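Local coordinates for penicillin-binding protein activator LpoB (Salmonella enterica subsp. enterica serovar Typhimurium, PDB 4Q6V), which probably regulates peptidoglycan synthesis as an outer-membrane lipoprotein essential for the function of penicillin-binding protein 1B, at residues A[1-7]-A[108-113]. Sequence-based numbering, arbitrary orientation.
Sequences YDWNGAM and VNAPAL
L113 turns its CG anti to its own backbone N (chi1 -171°), which carries the isobutyl fork to the N-terminal end of helix 3-15. Y1, whose CG stands opposite the carbonyl carbon (chi1 -68°), sends its ring toward V108 and P111. L113 CD2 packs against M7 CG at 3.7 Å and lies 4.1 Å from A6 CB, while L113 CD1 meets W3 CZ3 more loosely at 4.3 Å. The selenomethionine M7 runs roughly at right angles to the leucine. Farther out, Y1 CE1 rests 3.7 Å from P111 CG, ring slanted against ring. The Y1 hydroxyl ends beside V108 O, too close in the model for a bond to be assigned. Y1 CB lies over one face of the W3 ring, 3.8 Å above the plane and toward its rim. D2 is the N-cap, its OD1 weakly accepting from G5 N at 3.3 Å. T47 of helix 41-54 also touches W3 and M7. The contact thus packs the N-terminal end of helix 3-15, through L113, on strand 112-119 of the mixed five-stranded sheet (strand order 2-1-3-4-5) in the alpha-beta fold of the LpoB C-terminal domain.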
loop_
_atom_site.group_PDB
_atom_site.type_symbol
_atom_site.label_atom_id
_atom_site.label_comp_id
_atom_site.label_asym_id
_atom_site.label_seq_id
_atom_site.Cartn_x
_atom_site.Cartn_y
_atom_site.Cartn_z
ATOM N N TYR A 1 -4.296 -6.019 -17.537
ATOM C CA TYR A 1 -4.836 -6.010 -16.137
ATOM C C TYR A 1 -5.665 -4.769 -15.914
ATOM O O TYR A 1 -5.194 -3.687 -16.174
ATOM C CB TYR A 1 -3.741 -5.971 -15.070
ATOM C CG TYR A 1 -2.879 -7.198 -14.945
ATOM C CD1 TYR A 1 -3.448 -8.452 -14.813
ATOM C CD2 TYR A 1 -1.494 -7.101 -14.914
ATOM C CE1 TYR A 1 -2.663 -9.584 -14.693
ATOM C CE2 TYR A 1 -0.709 -8.227 -14.783
ATOM C CZ TYR A 1 -1.296 -9.471 -14.686
ATOM O OH TYR A 1 -0.492 -10.582 -14.552
ATOM N N ASP A 2 -6.877 -4.964 -15.412
ATOM C CA ASP A 2 -7.732 -3.874 -14.962
ATOM C C ASP A 2 -7.548 -3.632 -13.468
ATOM O O ASP A 2 -8.341 -4.128 -12.660
ATOM C CB ASP A 2 -9.207 -4.189 -15.234
ATOM C CG ASP A 2 -10.113 -2.995 -14.973
ATOM O OD1 ASP A 2 -9.583 -1.868 -14.798
ATOM O OD2 ASP A 2 -11.350 -3.197 -14.950
ATOM N N TRP A 3 -6.499 -2.884 -13.135
ATOM C CA TRP A 3 -6.152 -2.604 -11.737
ATOM C C TRP A 3 -7.188 -1.745 -11.002
ATOM O O TRP A 3 -7.585 -2.095 -9.875
ATOM C CB TRP A 3 -4.791 -1.950 -11.687
ATOM C CG TRP A 3 -3.602 -2.819 -11.979
ATOM C CD1 TRP A 3 -2.738 -2.645 -13.015
ATOM C CD2 TRP A 3 -3.095 -3.930 -11.220
ATOM N NE1 TRP A 3 -1.726 -3.582 -12.960
ATOM C CE2 TRP A 3 -1.925 -4.385 -11.871
ATOM C CE3 TRP A 3 -3.519 -4.599 -10.071
ATOM C CZ2 TRP A 3 -1.168 -5.482 -11.409
ATOM C CZ3 TRP A 3 -2.756 -5.666 -9.592
ATOM C CH2 TRP A 3 -1.615 -6.109 -10.268
ATOM N N ASN A 4 -7.681 -0.691 -11.658
ATOM C CA ASN A 4 -8.805 0.106 -11.115
ATOM C C ASN A 4 -10.032 -0.719 -10.757
ATOM O O ASN A 4 -10.649 -0.559 -9.708
ATOM C CB ASN A 4 -9.193 1.254 -12.068
ATOM C CG ASN A 4 -8.346 2.530 -11.906
ATOM O OD1 ASN A 4 -7.902 2.889 -10.813
ATOM N ND2 ASN A 4 -8.137 3.242 -12.992
ATOM N N GLY A 5 -10.413 -1.637 -11.638
ATOM C CA GLY A 5 -11.559 -2.473 -11.399
ATOM C C GLY A 5 -11.433 -3.263 -10.141
ATOM O O GLY A 5 -12.420 -3.427 -9.397
ATOM N N ALA A 6 -10.211 -3.735 -9.879
ATOM C CA ALA A 6 -9.889 -4.396 -8.629
ATOM C C ALA A 6 -9.702 -3.436 -7.441
ATOM O O ALA A 6 -10.220 -3.696 -6.328
ATOM C CB ALA A 6 -8.664 -5.247 -8.827
HETATM N N MSE A 7 -9.012 -2.326 -7.699
HETATM C CA MSE A 7 -8.548 -1.453 -6.615
HETATM C C MSE A 7 -9.638 -0.513 -6.120
HETATM O O MSE A 7 -9.742 -0.247 -4.931
HETATM C CB MSE A 7 -7.346 -0.682 -7.078
HETATM C CG MSE A 7 -6.043 -1.417 -6.776
HETATM SE SE MSE A 7 -4.547 -0.707 -7.839
HETATM C CE MSE A 7 -3.180 -1.873 -7.075
ATOM N N VAL A 108 -0.341 -15.796 -12.808
ATOM C CA VAL A 108 0.047 -14.540 -13.397
ATOM C C VAL A 108 -1.088 -13.897 -14.224
ATOM O O VAL A 108 -1.279 -12.682 -14.246
ATOM C CB VAL A 108 1.351 -14.707 -14.219
ATOM C CG1 VAL A 108 1.107 -15.579 -15.435
ATOM C CG2 VAL A 108 1.923 -13.338 -14.577
ATOM N N ASN A 109 -1.883 -14.732 -14.892
ATOM C CA ASN A 109 -2.979 -14.239 -15.735
ATOM C C ASN A 109 -4.315 -14.070 -14.991
ATOM O O ASN A 109 -5.308 -13.624 -15.577
ATOM C CB ASN A 109 -3.191 -15.134 -16.945
ATOM C CG ASN A 109 -2.046 -15.039 -17.921
ATOM O OD1 ASN A 109 -1.339 -14.024 -17.993
ATOM N ND2 ASN A 109 -1.812 -16.141 -18.645
ATOM N N ALA A 110 -4.332 -14.380 -13.701
ATOM C CA ALA A 110 -5.527 -14.284 -12.901
ATOM C C ALA A 110 -5.273 -13.965 -11.413
ATOM O O ALA A 110 -5.768 -14.653 -10.543
ATOM C CB ALA A 110 -6.318 -15.563 -13.060
ATOM N N PRO A 111 -4.531 -12.891 -11.139
ATOM C CA PRO A 111 -4.018 -12.618 -9.809
ATOM C C PRO A 111 -5.125 -12.380 -8.775
ATOM O O PRO A 111 -6.222 -11.920 -9.072
ATOM C CB PRO A 111 -3.212 -11.363 -10.005
ATOM C CG PRO A 111 -2.878 -11.289 -11.463
ATOM C CD PRO A 111 -4.077 -11.883 -12.118
ATOM N N ALA A 112 -4.817 -12.673 -7.531
ATOM C CA ALA A 112 -5.603 -12.197 -6.379
ATOM C C ALA A 112 -4.932 -11.023 -5.673
ATOM O O ALA A 112 -3.813 -11.109 -5.186
ATOM C CB ALA A 112 -5.924 -13.352 -5.453
ATOM N N LEU A 113 -5.604 -9.871 -5.654
ATOM C CA LEU A 113 -5.157 -8.668 -4.938
ATOM C C LEU A 113 -5.654 -8.721 -3.484
ATOM O O LEU A 113 -6.803 -8.950 -3.208
ATOM C CB LEU A 113 -5.634 -7.418 -5.662
ATOM C CG LEU A 113 -5.090 -6.087 -5.166
ATOM C CD1 LEU A 113 -3.614 -5.976 -5.354
ATOM C CD2 LEU A 113 -5.791 -4.967 -5.883
#